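Local atomic coordinates of tyrosine--tRNA ligase, mitochondrial (Coccidioides posadasii, PDB entry 5IJX), a protein that probably charges mitochondrial tRNA(Tyr) with L-tyrosine at the expense of ATP, as a class I aminoacyl-tRNA synthetase. Residues Asp224-Tyr227 with Leu228-Arg231; Asp272-Ala276 with Asn277-Ile281; Ala56-Lys59 with Leu60-Lys64; Trp158-Ala161 with Trp162-Ala165. All blocks are in the same frame, centred on the assembly; numbering follows the deposited sequence.

Contact 1: Asp224-Tyr227 with Leu228-Arg231; sequences DFWY and LFQR. With TYR (tyrosine), chain B.
Arg231 folds back along the last turn of helix 217-229 and lays its guanidinium flat on the Tyr227 ring, centres 3.6 Å apart and planes at 8°, a stacked cation-pi pair. From there Arg231 NH1 donates, within the guanidinium plane, to Tyr227 O at 2.9 Å, tilted 32° from the carbonyl plane. A side chain thus satisfies a carbonyl near the helix end. The CG of Tyr227 is anti to the backbone N (chi1 178°), which swings the ring out beside the arginine; Trp172 also stacks on it. Earlier carbonyls keep the usual i to i+4 partners: Leu228 N gives to Asp224 O at 3.0 Å, Phe229 N to Phe225 O and Gln230 N to Trp226 O. Gln230 runs extended across the indole face of Trp226, its CG 4.0 Å from the six-membered ring centroid in a CH-pi contact. Its OE1 lies over the ring face, badly placed for the in-plane NE1-H. Trp226 CZ3 meets Phe229 CD2 at 3.6 Å, rim to rim. Asp224 turns the other way, to the bound tyrosine, whose OH donates to Asp224 OD2 at 3.2 Å. Asn169 ND2 bonds the same oxygen, while Trp172 and Trp173 share OD1. Both carboxylate oxygens are held by protein donors, which probably fixes the carboxylate of Asp224 to recognise the substrate's phenolic hydroxyl.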
# COMPACT_ATOMS: atom_id res chain seq x y z
N ASP A 224 2.89 -10.09 6.38
CA ASP A 224 2.60 -11.49 6.64
C ASP A 224 3.14 -11.89 8.01
O ASP A 224 2.43 -12.51 8.81
CB ASP A 224 3.22 -12.37 5.55
CG ASP A 224 2.57 -12.19 4.20
OD1 ASP A 224 1.49 -11.56 4.13
OD2 ASP A 224 3.13 -12.69 3.20
N PHE A 225 4.39 -11.53 8.29
CA PHE A 225 4.98 -11.84 9.59
C PHE A 225 4.17 -11.23 10.73
O PHE A 225 3.98 -11.87 11.77
CB PHE A 225 6.42 -11.33 9.64
CG PHE A 225 7.26 -11.95 10.74
CD1 PHE A 225 6.70 -12.84 11.65
CD2 PHE A 225 8.60 -11.64 10.85
CE1 PHE A 225 7.48 -13.40 12.65
CE2 PHE A 225 9.38 -12.20 11.85
CZ PHE A 225 8.81 -13.08 12.75
N TRP A 226 3.70 -10.00 10.57
CA TRP A 226 2.91 -9.35 11.62
C TRP A 226 1.57 -10.05 11.80
O TRP A 226 1.15 -10.33 12.93
CB TRP A 226 2.74 -7.88 11.27
CG TRP A 226 1.72 -7.13 12.06
CD1 TRP A 226 0.59 -6.51 11.58
CD2 TRP A 226 1.73 -6.88 13.47
NE1 TRP A 226 -0.09 -5.91 12.61
CE2 TRP A 226 0.58 -6.12 13.78
CE3 TRP A 226 2.60 -7.24 14.51
CZ2 TRP A 226 0.28 -5.71 15.08
CZ3 TRP A 226 2.30 -6.83 15.80
CH2 TRP A 226 1.15 -6.07 16.07
N TYR A 227 0.91 -10.37 10.69
CA TYR A 227 -0.36 -11.08 10.73
C TYR A 227 -0.23 -12.38 11.51
O TYR A 227 -1.03 -12.67 12.40
CB TYR A 227 -0.85 -11.34 9.31
CG TYR A 227 -2.14 -12.12 9.21
CD1 TYR A 227 -3.36 -11.46 9.08
CD2 TYR A 227 -2.14 -13.51 9.23
CE1 TYR A 227 -4.55 -12.17 8.99
CE2 TYR A 227 -3.32 -14.22 9.15
CZ TYR A 227 -4.52 -13.55 9.02
OH TYR A 227 -5.69 -14.27 8.93
N LEU A 228 0.79 -13.18 11.19
CA LEU A 228 1.01 -14.42 11.92
C LEU A 228 1.51 -14.17 13.34
O LEU A 228 1.30 -15.01 14.22
CB LEU A 228 2.01 -15.30 11.16
CG LEU A 228 1.54 -15.73 9.77
CD1 LEU A 228 2.66 -16.45 9.03
CD2 LEU A 228 0.30 -16.60 9.87
N PHE A 229 2.15 -13.02 13.57
CA PHE A 229 2.63 -12.67 14.90
C PHE A 229 1.46 -12.48 15.85
O PHE A 229 1.49 -12.97 16.99
CB PHE A 229 3.49 -11.41 14.82
CG PHE A 229 4.08 -10.98 16.15
CD1 PHE A 229 5.28 -11.51 16.58
CD2 PHE A 229 3.43 -10.05 16.94
CE1 PHE A 229 5.83 -11.11 17.79
CE2 PHE A 229 3.97 -9.64 18.14
CZ PHE A 229 5.17 -10.18 18.57
N GLN A 230 0.42 -11.78 15.41
CA GLN A 230 -0.77 -11.65 16.24
C GLN A 230 -1.40 -13.01 16.55
O GLN A 230 -2.21 -13.10 17.48
CB GLN A 230 -1.79 -10.75 15.54
CG GLN A 230 -1.27 -9.36 15.25
CD GLN A 230 -2.26 -8.53 14.47
OE1 GLN A 230 -1.90 -7.86 13.50
NE2 GLN A 230 -3.52 -8.55 14.90
N ARG A 231 -1.04 -14.05 15.81
CA ARG A 231 -1.63 -15.38 15.96
C ARG A 231 -0.61 -16.40 16.47
O ARG A 231 -0.58 -17.55 16.02
CB ARG A 231 -2.26 -15.83 14.65
CG ARG A 231 -3.41 -14.92 14.22
CD ARG A 231 -3.83 -15.13 12.78
NE ARG A 231 -5.01 -14.34 12.46
CZ ARG A 231 -5.01 -13.02 12.27
NH1 ARG A 231 -3.88 -12.33 12.36
NH2 ARG A 231 -6.14 -12.39 11.99
N TYR B . 10.49 -14.57 -0.04
CA TYR B . 10.23 -16.00 -0.16
C TYR B . 10.89 -16.57 -1.41
O TYR B . 11.21 -17.76 -1.49
CB TYR B . 8.73 -16.27 -0.19
CG TYR B . 7.96 -15.69 0.99
CD1 TYR B . 8.50 -15.67 2.27
CD2 TYR B . 6.68 -15.17 0.82
CE1 TYR B . 7.80 -15.14 3.34
CE2 TYR B . 5.97 -14.64 1.88
CZ TYR B . 6.53 -14.62 3.14
OH TYR B . 5.82 -14.10 4.19
OXT TYR B . 11.12 -15.85 -2.39

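Contact 2: Asp272-Ala276 with Asn277-Ile281; sequences DPDLA and NPYGI
Tyr279, the first residue of strand 279-283, reaches back along the chain so that its OH donates to Asp274 O at 2.8 Å. The hydroxyl lies in the carbonyl plane, on a lone pair, with a C=O...donor angle of 112°, and the oxygen sits at the edge of the phenol ring. The Tyr279 torsion that allows this puts CG beside the backbone N and anti to the carbonyl carbon (chi1 -62°), turning the ring towards the preceding loop. The same hydroxyl passes 3.5 Å from Asp274 CB. The Asp274 carboxylate stands almost perpendicular to the ring, planes 83° apart, and carries its charge away from the phenol to Lys59. Asp274 sits in two overlapping type I turns, closed by Leu275 N to Asp272 O at 3.0 Å and Ala276 N to Pro273 O at 2.9 Å. Asp272 adds a weak Asx-turn bond, OD1 taking the N-H of Asp274. Asn277 leaves this coil with its amide folded over the turn: CG comes within 3.4 Å of Pro273 O, but OD1 and that carbonyl are both acceptors, so the amide side chain only packs there. Pro278 follows, lying on Met250 and Ile253 of helix 243-259. The chemistry is that of one directional, neutral bond joining the loop to the start of the strand, beside carboxylates of Asp272 and Asp274 that both salt-bridge to Lys59 and so share its charge, which probably holds the loop against helix 54-63.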
# COMPACT_ATOMS: atom_id res chain seq x y z
N ASP A 272 9.04 -9.78 30.39
CA ASP A 272 10.34 -9.95 29.75
C ASP A 272 10.21 -9.68 28.25
O ASP A 272 9.52 -10.44 27.56
CB ASP A 272 10.87 -11.35 29.98
CG ASP A 272 12.23 -11.57 29.33
OD1 ASP A 272 12.93 -10.57 29.07
OD2 ASP A 272 12.59 -12.74 29.09
N PRO A 273 10.85 -8.64 27.71
CA PRO A 273 10.69 -8.36 26.27
C PRO A 273 11.14 -9.51 25.38
O PRO A 273 10.54 -9.72 24.32
CB PRO A 273 11.56 -7.11 26.06
CG PRO A 273 11.78 -6.54 27.41
CD PRO A 273 11.78 -7.69 28.35
N ASP A 274 12.17 -10.25 25.79
CA ASP A 274 12.65 -11.36 24.97
C ASP A 274 11.57 -12.40 24.71
O ASP A 274 11.67 -13.15 23.73
CB ASP A 274 13.85 -12.03 25.66
CG ASP A 274 15.07 -11.13 25.70
OD1 ASP A 274 14.93 -9.93 25.39
OD2 ASP A 274 16.16 -11.62 26.05
N LEU A 275 10.53 -12.46 25.55
CA LEU A 275 9.44 -13.40 25.36
C LEU A 275 8.32 -12.84 24.48
O LEU A 275 7.42 -13.60 24.11
CB LEU A 275 8.86 -13.80 26.72
CG LEU A 275 9.82 -14.52 27.67
CD1 LEU A 275 9.15 -14.79 29.00
CD2 LEU A 275 10.32 -15.82 27.05
N ALA A 276 8.37 -11.56 24.14
CA ALA A 276 7.35 -10.93 23.32
C ALA A 276 7.83 -10.54 21.93
O ALA A 276 7.02 -10.11 21.11
CB ALA A 276 6.81 -9.67 24.02
N ASN A 277 9.12 -10.69 21.64
CA ASN A 277 9.71 -10.16 20.42
C ASN A 277 9.73 -11.20 19.31
O ASN A 277 9.64 -12.41 19.56
CB ASN A 277 11.13 -9.67 20.68
CG ASN A 277 11.16 -8.29 21.32
OD1 ASN A 277 10.12 -7.72 21.64
ND2 ASN A 277 12.36 -7.75 21.49
N PRO A 278 9.86 -10.76 18.06
CA PRO A 278 10.02 -11.69 16.95
C PRO A 278 11.47 -12.08 16.72
O PRO A 278 12.40 -11.32 17.02
CB PRO A 278 9.47 -10.89 15.76
CG PRO A 278 9.83 -9.48 16.09
CD PRO A 278 9.70 -9.37 17.59
N TYR A 279 11.66 -13.28 16.19
CA TYR A 279 12.98 -13.81 15.91
C TYR A 279 12.99 -14.50 14.55
O TYR A 279 11.94 -14.79 13.96
CB TYR A 279 13.43 -14.79 17.00
CG TYR A 279 13.56 -14.19 18.38
CD1 TYR A 279 14.78 -13.72 18.85
CD2 TYR A 279 12.45 -14.09 19.22
CE1 TYR A 279 14.89 -13.17 20.12
CE2 TYR A 279 12.56 -13.54 20.48
CZ TYR A 279 13.78 -13.08 20.93
OH TYR A 279 13.89 -12.54 22.19
N GLY A 280 14.20 -14.77 14.06
CA GLY A 280 14.35 -15.42 12.77
C GLY A 280 15.41 -16.50 12.82
O GLY A 280 16.31 -16.48 13.67
N ILE A 281 15.29 -17.45 11.89
CA ILE A 281 16.29 -18.49 11.68
C ILE A 281 16.52 -18.64 10.19
O ILE A 281 15.56 -18.72 9.41
CB ILE A 281 15.86 -19.84 12.30
CG1 ILE A 281 15.58 -19.67 13.80
CG2 ILE A 281 16.96 -20.88 12.08
CD1 ILE A 281 15.02 -20.92 14.45

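Contact 3: Ala56-Lys59 with Leu60-Lys64; sequences ALDK and LITRK
The guanidinium of Arg63 meets the aliphatic part of Lys59 obliquely, Lys59 CG lying 4.4 Å from Arg63 NE. The carboxylate of Asp58 brings OD1 to 3.8 Å from Thr62 OG1, but its bonds go to Ser36 and, as a salt bridge, to Arg54. A third flat group, the peptide carbonyl of Asp58, takes two donors from opposite faces: Thr62 N at 2.9 Å, the helical bond, and Thr62 OG1 at 2.8 Å, lying 37° out of the carbonyl plane. The threonine hydroxyl gets there because OG1 is anti to its carbonyl carbon and beside the backbone N (chi1 -61°), pointing back up the helix. On the buried side, Leu57 CD1 packs against Ile61 CD1 at 3.7 Å and more loosely against Leu60 CD2 at 4.1 Å. Lys59 NZ and Arg63 NH2 remain 5.5 Å apart; the lysine has its acidic partners, Asp272 among them, in residues 272-276, and the arginine has a long, weak ion pair to Glu30. Such like charges along a helix would probably be eased by these anions. Helix 54-63 lies with Leu57 and Leu60 on strands 233-239 and 279-283, where Tyr279 touches both leucines. Asp58 and Ile61 face helix 37-43, and Lys64, just past the helix, reaches Gln234 and Leu275.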
# COMPACT_ATOMS: atom_id res chain seq x y z
N ALA A 56 18.66 -15.31 23.40
CA ALA A 56 17.30 -14.85 23.65
C ALA A 56 16.28 -15.75 22.97
O ALA A 56 15.21 -16.03 23.53
CB ALA A 56 17.14 -13.40 23.18
N LEU A 57 16.59 -16.21 21.75
CA LEU A 57 15.67 -17.10 21.05
C LEU A 57 15.63 -18.48 21.70
O LEU A 57 14.55 -19.05 21.88
CB LEU A 57 16.08 -17.22 19.58
CG LEU A 57 15.33 -18.26 18.75
CD1 LEU A 57 13.82 -18.03 18.82
CD2 LEU A 57 15.81 -18.24 17.30
N ASP A 58 16.79 -19.03 22.05
CA ASP A 58 16.82 -20.26 22.82
C ASP A 58 15.94 -20.14 24.06
O ASP A 58 15.14 -21.03 24.37
CB ASP A 58 18.27 -20.59 23.21
CG ASP A 58 18.47 -22.06 23.50
OD1 ASP A 58 17.57 -22.87 23.18
OD2 ASP A 58 19.54 -22.42 24.04
N LYS A 59 16.08 -19.02 24.77
CA LYS A 59 15.25 -18.76 25.95
C LYS A 59 13.77 -18.77 25.59
O LYS A 59 12.95 -19.40 26.27
CB LYS A 59 15.65 -17.42 26.56
CG LYS A 59 14.99 -17.10 27.89
CD LYS A 59 15.56 -15.82 28.49
CE LYS A 59 14.68 -14.62 28.20
NZ LYS A 59 15.40 -13.33 28.41
N LEU A 60 13.40 -18.06 24.52
CA LEU A 60 12.01 -18.00 24.10
C LEU A 60 11.45 -19.40 23.87
O LEU A 60 10.43 -19.79 24.46
CB LEU A 60 11.88 -17.17 22.82
CG LEU A 60 10.50 -17.15 22.16
CD1 LEU A 60 9.50 -16.38 23.02
CD2 LEU A 60 10.58 -16.56 20.77
N ILE A 61 12.10 -20.18 23.00
CA ILE A 61 11.59 -21.50 22.65
C ILE A 61 11.52 -22.38 23.89
O ILE A 61 10.56 -23.14 24.07
CB ILE A 61 12.46 -22.13 21.55
CG1 ILE A 61 12.49 -21.22 20.31
CG2 ILE A 61 11.94 -23.51 21.18
CD1 ILE A 61 13.40 -21.70 19.20
N THR A 62 12.52 -22.30 24.76
CA THR A 62 12.53 -23.13 25.95
C THR A 62 11.38 -22.78 26.89
O THR A 62 10.75 -23.66 27.47
CB THR A 62 13.87 -23.00 26.67
OG1 THR A 62 14.93 -23.43 25.80
CG2 THR A 62 13.90 -23.84 27.94
N ARG A 63 11.09 -21.48 27.03
CA ARG A 63 10.09 -21.02 27.99
C ARG A 63 8.68 -20.94 27.42
O ARG A 63 7.73 -20.77 28.19
CB ARG A 63 10.47 -19.63 28.52
CG ARG A 63 11.56 -19.60 29.58
CD ARG A 63 11.27 -18.49 30.58
NE ARG A 63 12.46 -18.08 31.32
CZ ARG A 63 12.62 -16.87 31.86
NH1 ARG A 63 11.68 -15.94 31.72
NH2 ARG A 63 13.73 -16.59 32.53
N LYS A 64 8.51 -21.05 26.11
CA LYS A 64 7.23 -20.70 25.50
C LYS A 64 6.97 -21.59 24.29
O LYS A 64 7.85 -21.76 23.44
CB LYS A 64 7.23 -19.23 25.09
CG LYS A 64 5.87 -18.68 24.71
CD LYS A 64 5.96 -17.18 24.50
CE LYS A 64 4.59 -16.56 24.28
NZ LYS A 64 4.66 -15.07 24.23

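Contact 4: Trp158-Ala161 with Trp162-Ala165; sequences WEWA and WRRA
Trp162 offers a face of its indole to the backbone of Trp158: the CA of Trp158 stands 3.6 Å from the centroid of the six-membered ring, almost straight above it, in a CH-pi contact. Glu159 N lies over the same face, above the five-membered ring. The two tryptophan rings themselves are inclined at 56°, with Trp158 CD1 3.5 Å from Trp162 CE3, so they meet obliquely. The Trp162 ring is swung under this turn because its CG is anti to the carbonyl carbon (chi1 -72°), and it also meets Tyr94 edge-to-face. A weak bond runs from Trp162 N to Glu159 O at 3.4 Å. Arg163 bends at chi2 and approaches Trp160 with its guanidinium nearly perpendicular to the indole, planes 86° apart. NH2 leads, 3.4 Å from Trp160 CH2, and CZ sits 4.6 Å above the six-membered ring centroid, a cation-pi contact made end-on rather than flat. The neighbouring NH1 makes a weak bond to Trp160 O at 2.8 Å. Arg14 gives the same indole a second cationic partner. This loop is the return limb of a beta-alpha-beta crossover: helix 126-154 leads from strand 99-104 to strand 164-168, which runs parallel beside it at the sheet edge, as in the Rossmann-like catalytic domain of class I synthetases.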
# COMPACT_ATOMS: atom_id res chain seq x y z
N TRP A 158 2.51 -38.45 18.79
CA TRP A 158 1.53 -37.42 18.46
C TRP A 158 0.72 -37.04 19.69
O TRP A 158 0.23 -37.91 20.42
CB TRP A 158 0.61 -37.90 17.35
CG TRP A 158 -0.36 -36.86 16.88
CD1 TRP A 158 -0.24 -36.08 15.77
CD2 TRP A 158 -1.60 -36.49 17.50
NE1 TRP A 158 -1.32 -35.24 15.66
CE2 TRP A 158 -2.17 -35.47 16.71
CE3 TRP A 158 -2.27 -36.92 18.65
CZ2 TRP A 158 -3.39 -34.88 17.03
CZ3 TRP A 158 -3.48 -36.33 18.96
CH2 TRP A 158 -4.02 -35.32 18.16
N GLU A 159 0.59 -35.74 19.93
CA GLU A 159 -0.14 -35.22 21.08
C GLU A 159 -1.23 -34.27 20.61
O GLU A 159 -1.28 -33.84 19.45
CB GLU A 159 0.80 -34.49 22.04
CG GLU A 159 1.70 -35.40 22.85
CD GLU A 159 2.79 -34.64 23.57
OE1 GLU A 159 3.86 -35.24 23.85
OE2 GLU A 159 2.59 -33.44 23.86
N TRP A 160 -2.13 -33.94 21.54
CA TRP A 160 -3.18 -32.97 21.26
C TRP A 160 -2.61 -31.57 21.08
O TRP A 160 -3.20 -30.75 20.37
CB TRP A 160 -4.22 -33.00 22.38
CG TRP A 160 -5.30 -31.99 22.22
CD1 TRP A 160 -6.50 -32.16 21.59
CD2 TRP A 160 -5.30 -30.64 22.72
NE1 TRP A 160 -7.24 -31.00 21.66
CE2 TRP A 160 -6.53 -30.06 22.35
CE3 TRP A 160 -4.38 -29.87 23.43
CZ2 TRP A 160 -6.86 -28.74 22.67
CZ3 TRP A 160 -4.70 -28.57 23.75
CH2 TRP A 160 -5.93 -28.01 23.37
N ALA A 161 -1.48 -31.27 21.72
CA ALA A 161 -0.88 -29.95 21.64
C ALA A 161 -0.17 -29.69 20.32
O ALA A 161 0.14 -28.53 20.02
CB ALA A 161 0.11 -29.75 22.79
N TRP A 162 0.09 -30.72 19.52
CA TRP A 162 0.73 -30.53 18.23
C TRP A 162 -0.15 -29.67 17.34
O TRP A 162 -1.37 -29.87 17.25
CB TRP A 162 1.01 -31.87 17.56
CG TRP A 162 2.12 -32.65 18.19
CD1 TRP A 162 2.65 -32.46 19.44
CD2 TRP A 162 2.84 -33.74 17.61
NE1 TRP A 162 3.65 -33.37 19.66
CE2 TRP A 162 3.79 -34.16 18.56
CE3 TRP A 162 2.78 -34.39 16.38
CZ2 TRP A 162 4.67 -35.21 18.31
CZ3 TRP A 162 3.65 -35.44 16.13
CH2 TRP A 162 4.59 -35.84 17.10
N ARG A 163 0.47 -28.70 16.66
CA ARG A 163 -0.24 -27.75 15.82
C ARG A 163 0.44 -27.69 14.46
O ARG A 163 1.66 -27.57 14.37
CB ARG A 163 -0.29 -26.36 16.46
CG ARG A 163 -1.06 -26.31 17.78
CD ARG A 163 -2.56 -26.28 17.55
NE ARG A 163 -3.29 -26.00 18.79
CZ ARG A 163 -3.75 -26.92 19.63
NH1 ARG A 163 -3.58 -28.21 19.37
NH2 ARG A 163 -4.40 -26.55 20.72
N ARG A 164 -0.37 -27.76 13.41
CA ARG A 164 0.11 -27.76 12.03
C ARG A 164 -0.84 -26.89 11.22
O ARG A 164 -2.05 -26.91 11.45
CB ARG A 164 0.14 -29.19 11.47
CG ARG A 164 1.34 -29.52 10.62
CD ARG A 164 1.31 -30.99 10.24
NE ARG A 164 0.20 -31.29 9.33
CZ ARG A 164 -0.32 -32.50 9.16
NH1 ARG A 164 0.15 -33.54 9.84
NH2 ARG A 164 -1.32 -32.68 8.31
N ALA A 165 -0.29 -26.14 10.27
CA ALA A 165 -1.14 -25.26 9.48
C ALA A 165 -0.54 -25.02 8.11
O ALA A 165 0.68 -24.92 7.95
CB ALA A 165 -1.34 -23.91 10.19

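Overall arrangement
Contacts 2 and 3 are closest, centres 8 Å apart: Lys59 NZ of contact 3 lies 3.0 Å from both Asp272 OD2 and Asp274 OD2 of contact 2, and Tyr279 CD2 packs on Leu60 CD2 at 3.5 Å. Contact 2 also packs on contact 1, whose centre is 13 Å away, with Phe225 CZ 3.8 Å from Pro278 CB. Contact 1 alone bears on the substrate, through Asp224; the side chain of Pro278 in contact 2 stays about 13 Å from bound tyrosine. Contact 4 stands apart, about 7 Å from contact 1 at the nearest atoms and about 15 Å from contact 2, although contacts 2 and 4 feed strands of the same sheet.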